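Long-range contacts in polyprenyl synthetase (Nonlabens dokdonensis, PDB 6KD7), which probably catalyses, with magnesium, the condensation of isopentenyl pyrophosphate with an allylic pyrophosphate to lengthen isoprenoid chains: residues A[160-165]-A[234-239]; A[211-216]-A[226-231]. One frame throughout, in Å; residues are numbered along the deposited sequence.

Contact 1 of 2, residues A[160-165]-A[234-239]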
# COMPACT_ATOMS: atom_id res chain seq x y z
N GLU A 160 8.56 -31.42 21.53
CA GLU A 160 9.15 -30.19 20.92
C GLU A 160 8.40 -28.96 21.45
O GLU A 160 9.05 -28.01 21.79
CB GLU A 160 9.04 -30.22 19.41
CG GLU A 160 9.99 -31.18 18.73
CD GLU A 160 9.69 -31.24 17.24
OE1 GLU A 160 8.53 -31.47 16.87
OE2 GLU A 160 10.57 -30.90 16.47
N TYR A 161 7.08 -29.01 21.54
CA TYR A 161 6.27 -27.93 22.13
C TYR A 161 6.72 -27.68 23.59
O TYR A 161 6.87 -26.50 23.97
CB TYR A 161 4.76 -28.23 22.04
CG TYR A 161 3.93 -27.07 22.53
CD1 TYR A 161 3.77 -25.92 21.75
CD2 TYR A 161 3.43 -27.05 23.84
CE1 TYR A 161 3.07 -24.82 22.22
CE2 TYR A 161 2.75 -25.94 24.33
CZ TYR A 161 2.56 -24.83 23.52
OH TYR A 161 1.91 -23.75 24.02
N LEU A 162 6.92 -28.73 24.41
CA LEU A 162 7.24 -28.52 25.86
C LEU A 162 8.63 -27.90 25.98
O LEU A 162 8.82 -27.00 26.79
CB LEU A 162 7.12 -29.83 26.62
CG LEU A 162 5.69 -30.36 26.72
CD1 LEU A 162 5.66 -31.78 27.28
CD2 LEU A 162 4.82 -29.41 27.53
N ASN A 163 9.55 -28.34 25.14
CA ASN A 163 10.91 -27.76 25.07
C ASN A 163 10.80 -26.27 24.69
O ASN A 163 11.49 -25.44 25.32
CB ASN A 163 11.80 -28.58 24.13
CG ASN A 163 13.19 -28.02 24.10
OD1 ASN A 163 13.83 -28.00 25.13
ND2 ASN A 163 13.61 -27.41 22.99
N MET A 164 9.92 -25.92 23.75
CA MET A 164 9.84 -24.51 23.31
C MET A 164 9.31 -23.65 24.46
O MET A 164 9.94 -22.60 24.79
CB MET A 164 8.98 -24.40 22.05
CG MET A 164 8.77 -22.97 21.58
SD MET A 164 7.45 -22.08 22.42
CE MET A 164 6.00 -22.95 21.80
N ILE A 165 8.18 -24.03 25.07
CA ILE A 165 7.61 -23.20 26.17
C ILE A 165 8.54 -23.21 27.39
O ILE A 165 8.59 -22.18 28.13
CB ILE A 165 6.17 -23.59 26.54
CG1 ILE A 165 6.04 -25.02 27.02
CG2 ILE A 165 5.24 -23.25 25.38
CD1 ILE A 165 4.72 -25.26 27.74
N LYS A 234 -0.30 -23.80 17.36
CA LYS A 234 -0.38 -25.23 17.73
C LYS A 234 0.08 -25.36 19.20
O LYS A 234 1.28 -25.61 19.44
CB LYS A 234 0.48 -26.01 16.72
CG LYS A 234 -0.14 -26.12 15.33
CD LYS A 234 0.61 -27.06 14.39
CE LYS A 234 1.98 -26.55 13.99
NZ LYS A 234 1.84 -25.42 13.05
N THR A 235 -0.82 -25.07 20.13
CA THR A 235 -0.52 -25.11 21.58
C THR A 235 -0.82 -26.51 22.12
O THR A 235 -1.27 -27.37 21.35
CB THR A 235 -1.30 -24.05 22.34
OG1 THR A 235 -2.68 -24.39 22.33
CG2 THR A 235 -1.08 -22.65 21.82
N TYR A 236 -0.57 -26.72 23.41
CA TYR A 236 -0.71 -28.08 23.99
C TYR A 236 -2.15 -28.56 23.78
O TYR A 236 -2.34 -29.72 23.47
CB TYR A 236 -0.34 -28.05 25.48
CG TYR A 236 -0.12 -29.40 26.09
CD1 TYR A 236 1.12 -30.01 26.06
CD2 TYR A 236 -1.15 -30.07 26.72
CE1 TYR A 236 1.33 -31.26 26.62
CE2 TYR A 236 -0.96 -31.31 27.30
CZ TYR A 236 0.28 -31.91 27.24
OH TYR A 236 0.46 -33.13 27.81
N LEU A 237 -3.09 -27.64 23.88
CA LEU A 237 -4.53 -27.94 23.73
C LEU A 237 -4.77 -28.52 22.33
O LEU A 237 -5.37 -29.57 22.24
CB LEU A 237 -5.22 -26.59 23.90
CG LEU A 237 -6.69 -26.58 24.28
CD1 LEU A 237 -6.99 -27.63 25.33
CD2 LEU A 237 -7.09 -25.20 24.77
N TYR A 238 -4.24 -27.89 21.28
CA TYR A 238 -4.40 -28.42 19.90
C TYR A 238 -3.62 -29.72 19.68
O TYR A 238 -4.18 -30.66 19.15
CB TYR A 238 -3.97 -27.38 18.87
CG TYR A 238 -3.86 -27.88 17.45
CD1 TYR A 238 -2.67 -28.40 16.97
CD2 TYR A 238 -4.94 -27.83 16.59
CE1 TYR A 238 -2.56 -28.85 15.67
CE2 TYR A 238 -4.84 -28.28 15.29
CZ TYR A 238 -3.64 -28.79 14.83
OH TYR A 238 -3.53 -29.24 13.55
N LEU A 239 -2.38 -29.77 20.16
CA LEU A 239 -1.49 -30.93 19.93
C LEU A 239 -2.10 -32.20 20.52
O LEU A 239 -1.98 -33.24 19.91
CB LEU A 239 -0.11 -30.64 20.51
CG LEU A 239 0.70 -29.56 19.79
CD1 LEU A 239 2.00 -29.29 20.50
CD2 LEU A 239 0.96 -29.96 18.35
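Y161 of helix 158-183 lays its ring against the start of helix 236-241, joining two helices of the all-alpha isoprenoid synthase fold. No hydrogen bond links the segments; the contact is one of rings, methyls and backbone. With CG anti to the backbone N (chi1 -175°), the Y161 ring reaches toward the helix start. One face meets the backbone entering the helix, where T235 C stands 4.0 Å from the ring plane and Y236 N is 3.5 Å from Y161 CE2. T235, the N-cap residue, lies side by side with the tyrosine, its CB close to Y161 OH.

Among the apolar pairs, Y161 CE2 meets Y236 CB (3.9 Å), and L162 sends CD2 obliquely against Y236 CD1 (4.0 Å); Y161 CD2 lies at the Y236 ring edge. The methyls of L162 and L239 need no polar partner against the tyrosines.

D210 OD2, in the second DDxxD motif on helix 188-215, is hydrogen-bonded both to the hydroxyl of Y161 and to the backbone N of Y236. Tyrosine thus serves as flat filler and hydroxyl; its side chain comes within about 6 Å of a bound magnesium ion. At the ring's root the fit is tight, Y161 CB lying 3.3 Å from L239 CD1.

Contact 2 of 2, residues A[211-216]-A[226-231]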
# COMPACT_ATOMS: atom_id res chain seq x y z
N TYR A 211 -4.59 -23.16 28.17
CA TYR A 211 -5.95 -23.65 28.47
C TYR A 211 -6.92 -22.48 28.49
O TYR A 211 -8.02 -22.56 27.90
CB TYR A 211 -5.99 -24.41 29.81
CG TYR A 211 -7.36 -24.91 30.15
CD1 TYR A 211 -8.27 -24.11 30.81
CD2 TYR A 211 -7.78 -26.15 29.69
CE1 TYR A 211 -9.55 -24.55 31.07
CE2 TYR A 211 -9.05 -26.61 29.94
CZ TYR A 211 -9.93 -25.81 30.64
OH TYR A 211 -11.18 -26.28 30.86
N LEU A 212 -6.54 -21.42 29.17
CA LEU A 212 -7.41 -20.26 29.43
C LEU A 212 -7.54 -19.42 28.16
O LEU A 212 -8.50 -18.67 28.05
CB LEU A 212 -6.87 -19.42 30.61
CG LEU A 212 -7.01 -20.07 32.00
CD1 LEU A 212 -6.41 -19.16 33.08
CD2 LEU A 212 -8.46 -20.40 32.36
N ASP A 213 -6.58 -19.50 27.25
CA ASP A 213 -6.69 -18.75 25.96
C ASP A 213 -7.99 -19.21 25.26
O ASP A 213 -8.68 -18.36 24.79
CB ASP A 213 -5.46 -18.96 25.08
CG ASP A 213 -5.46 -18.07 23.85
OD1 ASP A 213 -6.08 -18.45 22.83
OD2 ASP A 213 -4.97 -16.97 23.98
N ALA A 214 -8.29 -20.50 25.24
CA ALA A 214 -9.51 -21.08 24.65
C ALA A 214 -10.70 -20.96 25.62
O ALA A 214 -11.77 -20.53 25.16
CB ALA A 214 -9.27 -22.52 24.31
N PHE A 215 -10.52 -21.31 26.89
CA PHE A 215 -11.65 -21.59 27.81
C PHE A 215 -11.78 -20.55 28.90
O PHE A 215 -12.61 -20.75 29.75
CB PHE A 215 -11.49 -22.95 28.46
CG PHE A 215 -11.66 -24.04 27.45
CD1 PHE A 215 -12.88 -24.22 26.83
CD2 PHE A 215 -10.59 -24.83 27.08
CE1 PHE A 215 -13.03 -25.19 25.85
CE2 PHE A 215 -10.74 -25.82 26.12
CZ PHE A 215 -11.97 -26.00 25.52
N GLY A 216 -10.94 -19.52 28.88
CA GLY A 216 -10.91 -18.48 29.91
C GLY A 216 -12.08 -17.53 29.84
O GLY A 216 -12.76 -17.52 28.83
N GLY A 226 -9.82 -17.27 22.55
CA GLY A 226 -9.64 -17.94 21.25
C GLY A 226 -8.61 -17.30 20.32
O GLY A 226 -8.63 -17.65 19.14
N GLY A 227 -7.69 -16.47 20.82
CA GLY A 227 -6.59 -15.90 20.01
C GLY A 227 -5.69 -16.98 19.43
O GLY A 227 -5.32 -16.93 18.23
N ASP A 228 -5.35 -17.97 20.22
CA ASP A 228 -4.51 -19.06 19.72
C ASP A 228 -5.25 -19.78 18.57
O ASP A 228 -4.60 -20.15 17.57
CB ASP A 228 -4.14 -20.00 20.86
CG ASP A 228 -3.16 -19.43 21.86
OD1 ASP A 228 -2.52 -18.43 21.52
OD2 ASP A 228 -3.05 -20.03 22.97
N ILE A 229 -6.56 -19.99 18.72
CA ILE A 229 -7.38 -20.65 17.68
C ILE A 229 -7.39 -19.78 16.41
O ILE A 229 -7.00 -20.29 15.33
CB ILE A 229 -8.79 -20.95 18.18
CG1 ILE A 229 -8.78 -22.04 19.25
CG2 ILE A 229 -9.62 -21.37 16.97
CD1 ILE A 229 -10.07 -22.17 20.06
N ARG A 230 -7.74 -18.52 16.55
CA ARG A 230 -7.79 -17.59 15.41
C ARG A 230 -6.46 -17.59 14.65
O ARG A 230 -6.47 -17.52 13.39
CB ARG A 230 -8.14 -16.20 15.90
CG ARG A 230 -8.10 -15.18 14.77
CD ARG A 230 -8.70 -13.85 15.20
NE ARG A 230 -7.84 -13.26 16.20
CZ ARG A 230 -6.62 -12.80 15.97
NH1 ARG A 230 -6.08 -12.80 14.75
NH2 ARG A 230 -5.92 -12.32 16.98
N GLU A 231 -5.34 -17.66 15.37
CA GLU A 231 -3.99 -17.52 14.75
C GLU A 231 -3.42 -18.89 14.42
O GLU A 231 -2.29 -18.98 13.99
CB GLU A 231 -3.07 -16.75 15.68
CG GLU A 231 -3.48 -15.30 15.84
CD GLU A 231 -2.48 -14.44 16.61
OE1 GLU A 231 -1.66 -15.01 17.37
OE2 GLU A 231 -2.53 -13.19 16.46
O HOH W 1 -7.61 -20.14 21.68
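D213 O accepts a nearly straight hydrogen bond from G226 N (2.7 Å), bringing the C-terminal turn of helix 188-215 against the start of helix 227-230, with the CA atoms of A214 and G226 4.6 Å apart. G226, at the N-cap position, has a positive phi, a conformation that glycine adopts easily.

D213 is the last aspartate of the second DDxxD motif characteristic of trans-prenyl diphosphate synthases of the FPP/GGPP type, and its side chain carries the contact. With CG anti to the backbone N (chi1 -172°), the carboxylate reaches the amino end of the short helix. There OD1, met on its syn side but out of the carboxylate plane, accepts from D228 N (2.8 Å, N-H...O angle 165°). A water also donates to D213 OD1 at 2.6 Å and accepts from I229 N, extending the grip by one residue. The D228 carboxylate stacks on that of D213, the planes 14° apart and the two CG atoms separated by 3.3 Å. On the apolar side, A214 CB lies 4.3 Å from I229 CD1, a small methyl leaving room for the branched chain, which continues onto V274 and F278 of helix 264-281.

Were D213 replaced by an alanine, D228 N and the water would probably lose their acceptor and K223 its salt-bridge partner. Two stacked carboxylates should repel one another, but K223, the direct partner of D213 OD2, together with the helix amides and a magnesium ion about 6 Å from the D228 side chain, may offset part of the repulsion.

From the N terminus, the chain first lays down 160-165 near the start of helix 158-183, then runs through helix 188-215, whose last turn, with the glycine after it, forms 211-216. A short loop without helix or strand leads to 226-231, where contact 2 closes a small loop; the chain then enters helix 236-241 and contact 1 closes the much longer one. Contact 2 therefore lies wholly within the span of contact 1. The two touch where L237 CD2 packs on A214 CB and where T235 CG2 approaches D228 OD2. Together they fasten two successive short helices, 227-230 and 236-241, to two successive long ones, 188-215 and 158-183, beside the magnesium-binding region.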